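Local coordinates for BrkA translocator (Bordetella pertussis, PDB 3QQ2), which forms the outer-membrane beta-barrel pore through which the passenger domain of a serum-resistance autotransporter is carried to the bacterial surface, at residues A[22-27]-A[52-57]; A[62-67]-A[94-99]; A[103-108]-A[141-146]; A[206-211]-A[246-251]; A[254-259]-A[278-283]. The protein carries 1 engineered substitution. One frame throughout, in Å; residues are numbered along the deposited sequence.

Interaction 1 (A[22-27]-A[52-57]); sequences GPWART and GLDRGW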
# COMPACT_ATOMS: atom_id res chain seq x y z
N GLY A 22 32.80 32.30 -2.37
CA GLY A 22 33.02 31.90 -0.96
C GLY A 22 32.21 30.69 -0.51
O GLY A 22 31.45 30.12 -1.29
N PRO A 23 32.39 30.26 0.75
CA PRO A 23 31.57 29.21 1.32
C PRO A 23 30.33 29.84 1.89
O PRO A 23 30.35 31.03 2.22
CB PRO A 23 32.43 28.70 2.46
CG PRO A 23 33.13 29.90 2.94
CD PRO A 23 33.45 30.68 1.68
N TRP A 24 29.26 29.06 2.02
CA TRP A 24 28.01 29.54 2.63
C TRP A 24 27.22 28.43 3.32
O TRP A 24 27.38 27.27 2.98
CB TRP A 24 27.13 30.31 1.62
CG TRP A 24 26.80 29.55 0.39
CD1 TRP A 24 27.46 29.60 -0.80
CD2 TRP A 24 25.71 28.63 0.21
NE1 TRP A 24 26.85 28.77 -1.72
CE2 TRP A 24 25.77 28.17 -1.13
CE3 TRP A 24 24.68 28.17 1.04
CZ2 TRP A 24 24.86 27.26 -1.65
CZ3 TRP A 24 23.77 27.28 0.52
CH2 TRP A 24 23.87 26.82 -0.81
N ALA A 25 26.42 28.77 4.31
CA ALA A 25 25.50 27.82 4.89
C ALA A 25 24.12 28.43 5.06
O ALA A 25 23.98 29.60 5.48
CB ALA A 25 26.03 27.30 6.22
N ARG A 26 23.09 27.66 4.75
CA ARG A 26 21.73 28.17 4.96
C ARG A 26 20.83 27.14 5.58
O ARG A 26 20.74 26.02 5.10
CB ARG A 26 21.10 28.71 3.66
CG ARG A 26 20.72 27.65 2.64
CD ARG A 26 19.98 28.32 1.49
NE ARG A 26 19.02 27.44 0.83
CZ ARG A 26 17.77 27.27 1.23
NH1 ARG A 26 17.31 27.92 2.29
NH2 ARG A 26 16.97 26.46 0.56
N THR A 27 20.18 27.54 6.66
CA THR A 27 19.16 26.70 7.25
C THR A 27 17.77 27.26 6.94
O THR A 27 17.65 28.40 6.48
CB THR A 27 19.41 26.53 8.76
OG1 THR A 27 18.40 25.68 9.28
CG2 THR A 27 19.34 27.87 9.48
N GLY A 52 27.47 25.28 0.83
CA GLY A 52 27.87 25.53 -0.54
C GLY A 52 29.00 26.49 -0.79
O GLY A 52 29.43 27.22 0.10
N LEU A 53 29.47 26.48 -2.02
CA LEU A 53 30.65 27.21 -2.40
C LEU A 53 30.53 27.58 -3.87
O LEU A 53 30.03 26.79 -4.68
CB LEU A 53 31.89 26.34 -2.13
CG LEU A 53 33.22 26.70 -2.80
CD1 LEU A 53 33.83 27.96 -2.24
CD2 LEU A 53 34.18 25.57 -2.65
N ASP A 54 30.95 28.79 -4.21
CA ASP A 54 31.00 29.23 -5.60
C ASP A 54 32.28 30.03 -5.82
O ASP A 54 32.84 30.54 -4.86
CB ASP A 54 29.77 30.06 -5.98
CG ASP A 54 29.37 31.04 -4.90
OD1 ASP A 54 28.61 30.65 -3.99
OD2 ASP A 54 29.84 32.19 -4.94
N ARG A 55 32.75 30.09 -7.06
CA ARG A 55 33.81 31.02 -7.44
C ARG A 55 33.20 32.11 -8.33
O ARG A 55 32.23 31.88 -9.06
CB ARG A 55 34.97 30.31 -8.16
CG ARG A 55 36.27 31.13 -8.22
CD ARG A 55 37.16 30.96 -6.95
NE ARG A 55 37.88 32.18 -6.55
CZ ARG A 55 38.23 32.49 -5.29
NH1 ARG A 55 37.94 31.68 -4.28
NH2 ARG A 55 38.88 33.63 -5.03
N GLY A 56 33.76 33.32 -8.23
CA GLY A 56 33.23 34.46 -8.96
C GLY A 56 34.23 35.06 -9.93
O GLY A 56 35.44 34.95 -9.73
N TRP A 57 33.72 35.68 -10.99
CA TRP A 57 34.58 36.40 -11.91
C TRP A 57 33.94 37.65 -12.54
O TRP A 57 32.72 37.85 -12.48
CB TRP A 57 35.15 35.46 -12.98
CG TRP A 57 34.13 34.73 -13.76
CD1 TRP A 57 33.53 35.15 -14.93
CD2 TRP A 57 33.57 33.46 -13.46
NE1 TRP A 57 32.63 34.20 -15.37
CE2 TRP A 57 32.63 33.15 -14.48
CE3 TRP A 57 33.76 32.53 -12.42
CZ2 TRP A 57 31.90 31.96 -14.49
CZ3 TRP A 57 33.02 31.35 -12.43
CH2 TRP A 57 32.11 31.07 -13.47
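W24 and G52 exchange two backbone hydrogen bonds, W24 N to G52 O at 2.7 Å and G52 N to W24 O at 2.9 Å. Two residues further out, D54 N donates to G22 O at 3.2 Å, while the return bond from G22 N to D54 O is bent and weak. P23 suits its place between these pairs: it faces L53 in a non-hydrogen-bonded pair, which needs no N-H from it. The D54 carboxylate stands beside the indole edge, close to the ring plane, with OD1 3.4 Å from W24 NE1. Y95 OH hydrogen-bonds to W24 NE1 and also sits against D54 OD1, modelled too close for its geometry to be trusted. OD2 of D54 makes a salt bridge to R281, so this buried acid meets a cation.

These strands, 21-34 and 42-57, form the first hairpin of the autotransporter beta barrel, and strand 21-34 also pairs with the last strand, 271-282, to close the wall. Packing follows from the W24 torsion: chi1 of 56° puts CG between backbone N and carbonyl carbon and lays the indole across the neighbouring strand. G52 has no side chain to hinder it, and its CA sits 3.7 Å from the centroid of the five-membered ring, a CH-pi contact over the face. On the opposite face of the strand pair, L53 CD1 lies 3.4 Å from G22 O, next to P23.

Interaction 2 (A[62-67]-A[94-99]); sequences GRWYAG and GYAAYV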
# COMPACT_ATOMS: atom_id res chain seq x y z
N GLY A 62 28.92 42.80 -15.91
CA GLY A 62 28.35 42.04 -14.81
C GLY A 62 29.37 41.42 -13.87
O GLY A 62 30.49 41.90 -13.75
N ARG A 63 28.96 40.35 -13.20
CA ARG A 63 29.77 39.62 -12.24
C ARG A 63 29.15 38.20 -12.11
O ARG A 63 27.99 38.05 -11.70
CB ARG A 63 29.80 40.41 -10.92
CG ARG A 63 30.14 39.62 -9.66
CD ARG A 63 31.02 40.43 -8.71
NE ARG A 63 32.34 40.64 -9.29
CZ ARG A 63 33.32 39.74 -9.31
NH1 ARG A 63 33.16 38.54 -8.74
NH2 ARG A 63 34.47 40.03 -9.89
N TRP A 64 29.91 37.19 -12.53
CA TRP A 64 29.41 35.81 -12.63
C TRP A 64 29.86 34.90 -11.47
O TRP A 64 30.98 34.99 -10.99
CB TRP A 64 29.85 35.17 -13.94
CG TRP A 64 28.99 35.45 -15.15
CD1 TRP A 64 29.25 36.34 -16.15
CD2 TRP A 64 27.76 34.79 -15.51
NE1 TRP A 64 28.25 36.30 -17.10
CE2 TRP A 64 27.32 35.36 -16.73
CE3 TRP A 64 26.97 33.80 -14.90
CZ2 TRP A 64 26.13 34.96 -17.36
CZ3 TRP A 64 25.79 33.40 -15.53
CH2 TRP A 64 25.39 33.98 -16.75
N TYR A 65 28.98 34.00 -11.07
CA TYR A 65 29.19 33.13 -9.95
C TYR A 65 28.76 31.72 -10.34
O TYR A 65 27.65 31.53 -10.86
CB TYR A 65 28.34 33.62 -8.77
CG TYR A 65 28.89 34.86 -8.14
CD1 TYR A 65 28.47 36.13 -8.54
CD2 TYR A 65 29.85 34.78 -7.15
CE1 TYR A 65 29.01 37.28 -7.96
CE2 TYR A 65 30.40 35.90 -6.57
CZ TYR A 65 29.98 37.15 -6.97
OH TYR A 65 30.56 38.24 -6.37
N ALA A 66 29.63 30.74 -10.13
CA ALA A 66 29.28 29.35 -10.43
C ALA A 66 29.68 28.56 -9.22
O ALA A 66 30.55 29.01 -8.48
CB ALA A 66 30.02 28.86 -11.65
N GLY A 67 29.05 27.41 -8.99
CA GLY A 67 29.43 26.57 -7.85
C GLY A 67 28.46 25.45 -7.50
O GLY A 67 27.58 25.12 -8.29
N GLY A 94 24.19 22.04 -8.20
CA GLY A 94 25.08 22.96 -8.87
C GLY A 94 24.35 24.19 -9.35
O GLY A 94 23.19 24.13 -9.76
N TYR A 95 25.02 25.33 -9.30
CA TYR A 95 24.37 26.56 -9.68
C TYR A 95 25.30 27.62 -10.24
O TYR A 95 26.52 27.65 -9.95
CB TYR A 95 23.65 27.12 -8.49
CG TYR A 95 24.58 27.55 -7.42
CD1 TYR A 95 24.70 26.82 -6.25
CD2 TYR A 95 25.38 28.68 -7.58
CE1 TYR A 95 25.61 27.22 -5.24
CE2 TYR A 95 26.27 29.09 -6.60
CZ TYR A 95 26.38 28.37 -5.44
OH TYR A 95 27.25 28.80 -4.48
N ALA A 96 24.70 28.49 -11.06
CA ALA A 96 25.31 29.71 -11.55
C ALA A 96 24.45 30.90 -11.14
O ALA A 96 23.24 30.81 -10.97
CB ALA A 96 25.48 29.66 -13.07
N ALA A 97 25.09 32.04 -11.00
CA ALA A 97 24.41 33.24 -10.64
C ALA A 97 25.08 34.31 -11.46
O ALA A 97 26.29 34.30 -11.63
CB ALA A 97 24.57 33.52 -9.16
N TYR A 98 24.27 35.21 -12.01
CA TYR A 98 24.77 36.44 -12.58
C TYR A 98 24.27 37.62 -11.76
O TYR A 98 23.22 37.54 -11.12
CB TYR A 98 24.35 36.57 -14.03
CG TYR A 98 24.67 37.92 -14.65
CD1 TYR A 98 25.99 38.25 -15.00
CD2 TYR A 98 23.66 38.85 -14.92
CE1 TYR A 98 26.29 39.48 -15.59
CE2 TYR A 98 23.95 40.08 -15.52
CZ TYR A 98 25.26 40.40 -15.85
OH TYR A 98 25.55 41.62 -16.43
N VAL A 99 25.04 38.69 -11.76
CA VAL A 99 24.68 39.91 -11.05
C VAL A 99 25.20 40.98 -11.94
O VAL A 99 26.40 41.02 -12.22
CB VAL A 99 25.42 40.02 -9.73
CG1 VAL A 99 25.29 41.41 -9.19
CG2 VAL A 99 24.87 39.00 -8.73
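W64 and Y98 meet across a non-hydrogen-bonded pair, each turned to reach the other. The W64 CG lies anti to its carbonyl carbon (chi1 -84°), which spreads the indole over the adjacent strand. The backbone of Y98 sets its CB over the indole, 3.8 Å from the centroid of the six-membered ring and almost on the ring normal, a clear CH-pi contact. With CG anti to the backbone N (chi1 173°), the phenol ring is carried on toward G62. CD1 covers the same indole face nearer the pyrrole side, 3.6 Å from W64 CE2, and the two rings meet obliquely, planes inclined by 48°. Beyond, Y98 CE1 comes 3.4 Å from G62 CA, where glycine leaves room for the ring.

On the other face, Y95 has CG between its backbone N and carbonyl carbon and lays its ring against the bare backbone of G67, with G67 O above the ring and the hydroxyl directed on to W24 and D54. The Y65 ring lies with A97 O at its edge, and Y65 CB touches A97 CB at 3.8 Å; alanine is small enough to sit beside the tyrosine. Backbone bonds hold the middle, A97 N to Y65 O at 2.6 Å and Y65 N to A97 O at 2.8 Å, whereas those joining R63 and V99 are weak.

W64 also meets the ring of W57 on the preceding strand. Such surface aromatics near the end of a transmembrane beta hairpin are consistent with the aromatic girdle of outer-membrane barrels.

Interaction 3 (A[103-108]-A[141-146]); sequences GYYLDT and SLEGGR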
# COMPACT_ATOMS: atom_id res chain seq x y z
N GLY A 103 21.89 46.10 -12.40
CA GLY A 103 20.94 45.66 -11.36
C GLY A 103 20.15 44.39 -11.62
O GLY A 103 19.33 43.98 -10.80
N TYR A 104 20.38 43.76 -12.77
CA TYR A 104 19.73 42.51 -13.09
C TYR A 104 20.46 41.38 -12.39
O TYR A 104 21.70 41.37 -12.36
CB TYR A 104 19.77 42.26 -14.60
CG TYR A 104 18.74 43.03 -15.40
CD1 TYR A 104 19.02 44.33 -15.88
CD2 TYR A 104 17.50 42.47 -15.69
CE1 TYR A 104 18.07 45.04 -16.63
CE2 TYR A 104 16.54 43.18 -16.43
CZ TYR A 104 16.83 44.45 -16.90
OH TYR A 104 15.88 45.12 -17.63
N TYR A 105 19.71 40.43 -11.84
CA TYR A 105 20.31 39.19 -11.37
C TYR A 105 19.59 38.00 -11.95
O TYR A 105 18.44 38.12 -12.35
CB TYR A 105 20.33 39.13 -9.84
CG TYR A 105 19.02 38.81 -9.15
CD1 TYR A 105 17.97 39.75 -9.11
CD2 TYR A 105 18.83 37.59 -8.50
CE1 TYR A 105 16.75 39.47 -8.46
CE2 TYR A 105 17.62 37.30 -7.84
CZ TYR A 105 16.58 38.26 -7.82
OH TYR A 105 15.38 37.99 -7.18
N LEU A 106 20.25 36.87 -12.04
CA LEU A 106 19.54 35.62 -12.22
C LEU A 106 20.30 34.43 -11.71
O LEU A 106 21.50 34.32 -11.93
CB LEU A 106 19.04 35.42 -13.67
CG LEU A 106 19.85 35.50 -14.97
CD1 LEU A 106 21.02 34.53 -15.05
CD2 LEU A 106 18.86 35.19 -16.07
N ASP A 107 19.60 33.52 -11.04
CA ASP A 107 20.23 32.25 -10.68
C ASP A 107 19.45 31.09 -11.23
O ASP A 107 18.22 31.10 -11.26
CB ASP A 107 20.36 32.06 -9.17
CG ASP A 107 19.97 33.28 -8.40
OD1 ASP A 107 20.77 34.24 -8.32
OD2 ASP A 107 18.85 33.28 -7.87
N THR A 108 20.21 30.09 -11.66
CA THR A 108 19.65 28.79 -11.96
C THR A 108 20.34 27.77 -11.06
O THR A 108 21.52 27.91 -10.78
CB THR A 108 19.86 28.41 -13.40
OG1 THR A 108 19.26 27.13 -13.61
CG2 THR A 108 21.36 28.35 -13.76
N SER A 141 15.50 25.19 -10.89
CA SER A 141 14.80 26.45 -10.82
C SER A 141 15.61 27.51 -11.49
O SER A 141 16.83 27.43 -11.60
CB SER A 141 14.56 26.85 -9.39
OG SER A 141 15.80 27.18 -8.80
N LEU A 142 14.90 28.52 -11.94
CA LEU A 142 15.49 29.61 -12.65
C LEU A 142 14.79 30.84 -12.13
O LEU A 142 13.56 30.88 -12.05
CB LEU A 142 15.31 29.45 -14.16
CG LEU A 142 15.96 30.45 -15.12
CD1 LEU A 142 15.08 31.67 -15.24
CD2 LEU A 142 17.39 30.83 -14.73
N GLU A 143 15.59 31.83 -11.78
CA GLU A 143 15.11 32.99 -11.08
C GLU A 143 15.86 34.20 -11.53
O GLU A 143 17.06 34.13 -11.75
CB GLU A 143 15.35 32.78 -9.62
CG GLU A 143 15.17 33.98 -8.81
CD GLU A 143 15.59 33.72 -7.40
OE1 GLU A 143 16.30 34.58 -6.82
OE2 GLU A 143 15.22 32.64 -6.87
N GLY A 144 15.14 35.30 -11.68
CA GLY A 144 15.72 36.59 -12.09
C GLY A 144 14.99 37.79 -11.49
O GLY A 144 13.97 37.64 -10.80
N GLY A 145 15.51 38.99 -11.76
CA GLY A 145 14.91 40.21 -11.22
C GLY A 145 15.80 41.43 -11.29
O GLY A 145 16.99 41.34 -11.62
N ARG A 146 15.22 42.58 -10.96
CA ARG A 146 15.92 43.84 -11.06
C ARG A 146 15.81 44.68 -9.79
O ARG A 146 14.78 44.66 -9.12
CB ARG A 146 15.41 44.64 -12.24
CG ARG A 146 16.31 45.79 -12.59
CD ARG A 146 16.08 46.25 -14.00
NE ARG A 146 16.88 47.43 -14.31
CZ ARG A 146 16.70 48.19 -15.38
NH1 ARG A 146 15.75 47.91 -16.26
NH2 ARG A 146 17.49 49.24 -15.57
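Y105 and G145 belong to the antiparallel beta hairpin of strands 104-120 and 130-149, and they form a hydrogen-bonded pair near its open end. Y105 N donates a fairly straight bond to G145 O at 2.9 Å, and G145 N returns one to Y105 O. The Y105 side chain, with CG between backbone N and carbonyl carbon (chi1 77°), lays its ring on the facing strand. G145 admits it, since a CB there would run into CE1, which lies 3.4 Å from G145 CA; the G144 carbonyl carbon lies over one face of the ring. E143 OE1 stands at the ring edge, near its plane, beside CE2.

E143 runs extended alongside D107, both pointing to the Y105 side of the barrel wall. Their OE1 and OD2 are modelled 3.0 Å apart, and E161 on the next strand brings another carboxylate near E143. Three acids so grouped may favour protonation of one, though the resolution does not settle the exact separation. Polar groups on this face fit the water-filled lumen of a translocator barrel.

The opposite face carries L106, T108 and L142 together with Y104 and R146. L142 CD2 packs on T108 CB at 3.7 Å, while T108 OG1, held anti to its backbone N, donates to S141 O at 3.2 Å. R146 stretches out over the Y104 ring: CD is 3.7 Å from the ring centroid in a CH-pi contact, and the guanidinium follows at 27° to the ring plane.

Interaction 4 (A[206-211]-A[246-251]); sequences NIVQPY and AGVDAA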
# COMPACT_ATOMS: atom_id res chain seq x y z
N ASN A 206 29.78 48.25 8.41
CA ASN A 206 28.59 47.40 8.39
C ASN A 206 27.44 47.84 7.45
O ASN A 206 27.27 49.03 7.18
CB ASN A 206 28.13 47.12 9.83
CG ASN A 206 29.23 46.42 10.69
OD1 ASN A 206 30.33 46.17 10.20
ND2 ASN A 206 28.92 46.11 11.95
N ILE A 207 26.70 46.86 6.92
CA ILE A 207 25.49 47.12 6.12
C ILE A 207 24.32 46.31 6.63
O ILE A 207 24.26 45.12 6.39
CB ILE A 207 25.74 46.80 4.63
CG1 ILE A 207 26.77 47.77 4.05
CG2 ILE A 207 24.44 46.85 3.85
CD1 ILE A 207 27.27 47.38 2.68
N VAL A 208 23.41 46.95 7.35
CA VAL A 208 22.12 46.32 7.66
C VAL A 208 21.20 46.73 6.54
O VAL A 208 21.17 47.90 6.17
CB VAL A 208 21.52 46.75 9.03
CG1 VAL A 208 20.27 45.95 9.33
CG2 VAL A 208 22.49 46.50 10.13
N GLN A 209 20.47 45.77 5.99
CA GLN A 209 19.60 46.04 4.86
C GLN A 209 18.25 45.34 4.98
O GLN A 209 18.02 44.32 4.31
CB GLN A 209 20.28 45.62 3.56
CG GLN A 209 19.69 46.27 2.33
CD GLN A 209 19.67 45.36 1.14
OE1 GLN A 209 20.36 45.60 0.15
NE2 GLN A 209 18.88 44.29 1.21
N PRO A 210 17.35 45.89 5.81
CA PRO A 210 15.98 45.36 5.97
C PRO A 210 15.17 45.57 4.72
O PRO A 210 15.53 46.40 3.89
CB PRO A 210 15.38 46.22 7.08
CG PRO A 210 16.52 46.94 7.66
CD PRO A 210 17.54 47.11 6.59
N TYR A 211 14.10 44.80 4.59
CA TYR A 211 13.11 44.91 3.51
C TYR A 211 11.87 44.18 3.97
O TYR A 211 11.96 43.28 4.82
CB TYR A 211 13.62 44.24 2.23
CG TYR A 211 13.86 42.76 2.45
CD1 TYR A 211 12.82 41.84 2.33
CD2 TYR A 211 15.13 42.27 2.82
CE1 TYR A 211 13.04 40.50 2.56
CE2 TYR A 211 15.34 40.92 3.03
CZ TYR A 211 14.30 40.05 2.89
OH TYR A 211 14.48 38.71 3.10
N ALA A 246 9.29 39.52 5.84
CA ALA A 246 10.26 40.58 6.03
C ALA A 246 11.59 39.93 6.34
O ALA A 246 11.62 38.85 6.94
CB ALA A 246 9.84 41.43 7.19
N GLY A 247 12.68 40.56 5.92
CA GLY A 247 14.01 40.07 6.26
C GLY A 247 15.04 41.15 6.54
O GLY A 247 14.78 42.34 6.35
N VAL A 248 16.20 40.72 7.00
CA VAL A 248 17.37 41.60 7.06
C VAL A 248 18.58 40.88 6.53
O VAL A 248 18.83 39.73 6.91
CB VAL A 248 17.73 42.04 8.49
CG1 VAL A 248 17.70 43.56 8.54
CG2 VAL A 248 16.78 41.45 9.52
N ASP A 249 19.31 41.53 5.64
CA ASP A 249 20.59 40.99 5.16
C ASP A 249 21.69 41.93 5.58
O ASP A 249 21.71 43.05 5.12
CB ASP A 249 20.65 40.79 3.64
CG ASP A 249 19.30 40.57 3.01
OD1 ASP A 249 18.48 41.52 3.12
OD2 ASP A 249 19.04 39.52 2.39
N ALA A 250 22.59 41.48 6.46
CA ALA A 250 23.75 42.28 6.87
C ALA A 250 25.04 41.83 6.21
O ALA A 250 25.25 40.64 6.03
CB ALA A 250 23.93 42.26 8.41
N ALA A 251 25.85 42.81 5.81
CA ALA A 251 27.27 42.65 5.45
C ALA A 251 28.03 43.18 6.64
O ALA A 251 28.11 44.38 6.85
CB ALA A 251 27.64 43.45 4.20
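Y211 covers G247 because its chi1 of 61° sets CG between backbone N and carbonyl carbon, so the ring swings over the facing strand. G247 offers no side chain to block it, and its CA lies 3.8 Å from the ring centroid, a CH-pi contact over the face. Q209 has CG anti to the backbone N (chi1 -160°) and then bends at chi2, which brings NE2 to 3.4 Å from D249 OD1. Its OE1 hydrogen-bonds to R147. D249 OD1 also meets the Y211 edge, in the ring plane, 3.2 Å from CE2.

On the other face V248 CG1 packs against two neighbours, P210 CG at 3.7 Å and V208 CG1 at 3.6 Å. P210 fits there because its non-hydrogen-bonded pairing with V248 asks for no N-H. Backbone bonds are sound at I207 with A251 and at Y211 with G247, but weak between Q209 and D249.

These strands, 207-221 and 241-252, are neighbours in the barrel wall. R195 of strand 186-201 makes a cation-pi contact with Y211 and a long, weak ion pair with D249, so its positive charge would tend to keep the D249 carboxylate ionised.

Interaction 5 (A[254-259]-A[278-283]); sequences KGHNLY and AGYRYS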
# COMPACT_ATOMS: atom_id res chain seq x y z
N LYS A 254 34.62 42.53 7.11
CA LYS A 254 35.60 41.43 7.07
C LYS A 254 35.03 40.14 6.53
O LYS A 254 35.21 39.06 7.09
CB LYS A 254 36.37 41.24 8.39
CG LYS A 254 37.59 42.14 8.43
CD LYS A 254 38.32 42.13 9.77
CE LYS A 254 38.98 43.46 10.00
NZ LYS A 254 37.96 44.54 9.73
N GLY A 255 34.32 40.29 5.41
CA GLY A 255 33.87 39.17 4.62
C GLY A 255 32.62 38.46 5.08
O GLY A 255 32.12 37.61 4.37
N HIS A 256 32.11 38.80 6.26
CA HIS A 256 30.89 38.12 6.76
C HIS A 256 29.56 38.67 6.19
O HIS A 256 29.42 39.87 5.88
CB HIS A 256 30.86 38.11 8.29
CG HIS A 256 32.12 37.60 8.91
ND1 HIS A 256 32.38 36.25 9.06
CD2 HIS A 256 33.21 38.25 9.37
CE1 HIS A 256 33.58 36.09 9.60
NE2 HIS A 256 34.10 37.29 9.80
N ASN A 257 28.60 37.76 6.07
CA ASN A 257 27.28 38.07 5.58
C ASN A 257 26.25 37.25 6.30
O ASN A 257 26.41 36.04 6.45
CB ASN A 257 27.20 37.74 4.11
CG ASN A 257 28.14 38.56 3.31
OD1 ASN A 257 29.23 38.12 2.96
ND2 ASN A 257 27.74 39.80 3.04
N LEU A 258 25.21 37.93 6.77
CA LEU A 258 24.11 37.31 7.46
C LEU A 258 22.81 37.69 6.79
O LEU A 258 22.62 38.86 6.43
CB LEU A 258 24.07 37.78 8.91
CG LEU A 258 25.09 37.18 9.87
CD1 LEU A 258 25.16 38.01 11.15
CD2 LEU A 258 24.76 35.73 10.18
N TYR A 259 21.94 36.69 6.61
CA TYR A 259 20.55 36.90 6.16
C TYR A 259 19.57 36.19 7.08
O TYR A 259 19.82 35.09 7.55
CB TYR A 259 20.36 36.42 4.72
CG TYR A 259 21.57 36.62 3.82
CD1 TYR A 259 22.68 35.76 3.91
CD2 TYR A 259 21.61 37.66 2.89
CE1 TYR A 259 23.80 35.93 3.07
CE2 TYR A 259 22.74 37.85 2.05
CZ TYR A 259 23.83 36.98 2.14
OH TYR A 259 24.94 37.13 1.34
N ALA A 278 17.50 31.39 7.48
CA ALA A 278 18.67 32.08 8.02
C ALA A 278 19.81 31.67 7.14
O ALA A 278 19.85 30.52 6.70
CB ALA A 278 18.94 31.66 9.43
N GLY A 279 20.72 32.58 6.85
CA GLY A 279 21.84 32.23 5.98
C GLY A 279 23.09 33.01 6.31
O GLY A 279 22.98 34.18 6.66
N TYR A 280 24.25 32.35 6.21
CA TYR A 280 25.54 33.00 6.38
C TYR A 280 26.45 32.79 5.18
O TYR A 280 26.52 31.69 4.64
CB TYR A 280 26.27 32.48 7.65
CG TYR A 280 27.75 32.87 7.68
CD1 TYR A 280 28.71 32.09 7.01
CD2 TYR A 280 28.19 34.02 8.33
CE1 TYR A 280 30.06 32.45 7.01
CE2 TYR A 280 29.54 34.38 8.33
CZ TYR A 280 30.46 33.58 7.67
OH TYR A 280 31.79 33.93 7.65
N ARG A 281 27.19 33.82 4.78
CA ARG A 281 28.17 33.71 3.68
C ARG A 281 29.44 34.48 4.00
O ARG A 281 29.38 35.60 4.52
CB ARG A 281 27.57 34.20 2.35
CG ARG A 281 28.61 34.40 1.24
CD ARG A 281 27.97 34.71 -0.10
NE ARG A 281 28.95 34.82 -1.18
CZ ARG A 281 29.26 33.84 -2.06
NH1 ARG A 281 28.66 32.65 -2.01
NH2 ARG A 281 30.18 34.05 -2.99
N TYR A 282 30.59 33.87 3.67
CA TYR A 282 31.94 34.41 3.91
C TYR A 282 32.50 34.81 2.56
O TYR A 282 32.60 33.99 1.65
CB TYR A 282 32.83 33.33 4.54
CG TYR A 282 34.15 33.78 5.19
CD1 TYR A 282 34.90 34.82 4.67
CD2 TYR A 282 34.67 33.10 6.32
CE1 TYR A 282 36.09 35.22 5.25
CE2 TYR A 282 35.88 33.49 6.92
CZ TYR A 282 36.58 34.55 6.36
OH TYR A 282 37.76 34.98 6.91
N SER A 283 32.87 36.08 2.44
CA SER A 283 33.36 36.63 1.17
C SER A 283 34.83 36.32 0.98
O SER A 283 35.44 36.67 -0.04
CB SER A 283 33.07 38.11 1.11
OG SER A 283 31.70 38.28 0.86
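Y280 reaches across to H256 and meets it with its hydroxyl. The side chain starts beside the facing strand, CB 3.8 Å from N257 O. With CG anti to the backbone N (chi1 166°), the ring then leans over that strand, and CD2 comes nearer to the same oxygen, at 3.3 Å. L258 CD2 touches the ring edge by CD2 as well. Further out, CE2 is 3.5 Å from H256 ND1, and at the tip OH hydrogen-bonds to ND1 at 2.8 Å; either group could be the donor. The imidazole nitrogen lies in the plane of the tyrosine ring, although the two ring planes are turned 47° apart. Histidine suits this place because its ring can pair with a hydroxyl and still pack: its other neighbour is Y282, whose ring is oblique to it, and the three form an aromatic cluster.

Strands 256-267 and 271-282 make the last hairpin of the autotransporter barrel, and strand 271-282 turns its other edge to strand 21-34, where the barrel closes. Near the chain end S283 N donates to G255 O at 2.6 Å, in the carbonyl plane and on a lone pair; G255 takes a positive phi that glycine adopts readily. Deeper in the hairpin, Y259 N donates to G279 O at 2.7 Å, and G279 N answers to Y259 O.

On the opposite face Y259 and R281 run side by side, pointing the same way, with Y259 OH 4.1 Å from R281 CB. The extended arginine carries its guanidinium past D54 to a salt bridge with D19, which also hydrogen-bonds to S283 OG.

From the N terminus the five contacts follow in series, none enclosing or crossing another. Interaction 1 closes a loop of 24 residues, interaction 2 one of 26, interaction 3 one of 32, interaction 4 one of 34, partly not modelled, and interaction 5 one of 18. Each joins strands consecutive in the barrel. Shared wall edges link interaction 1 to 2, 2 to 3, and 4 to 5 through neighbouring strands. Interaction 5 returns to interaction 1 through the pairing of strands 21-34 and 271-282, where A25 O meets Y280 N, so the last strand meets the first and the barrel is shut. Interactions 3 and 4, centres about 19 Å apart, do not touch.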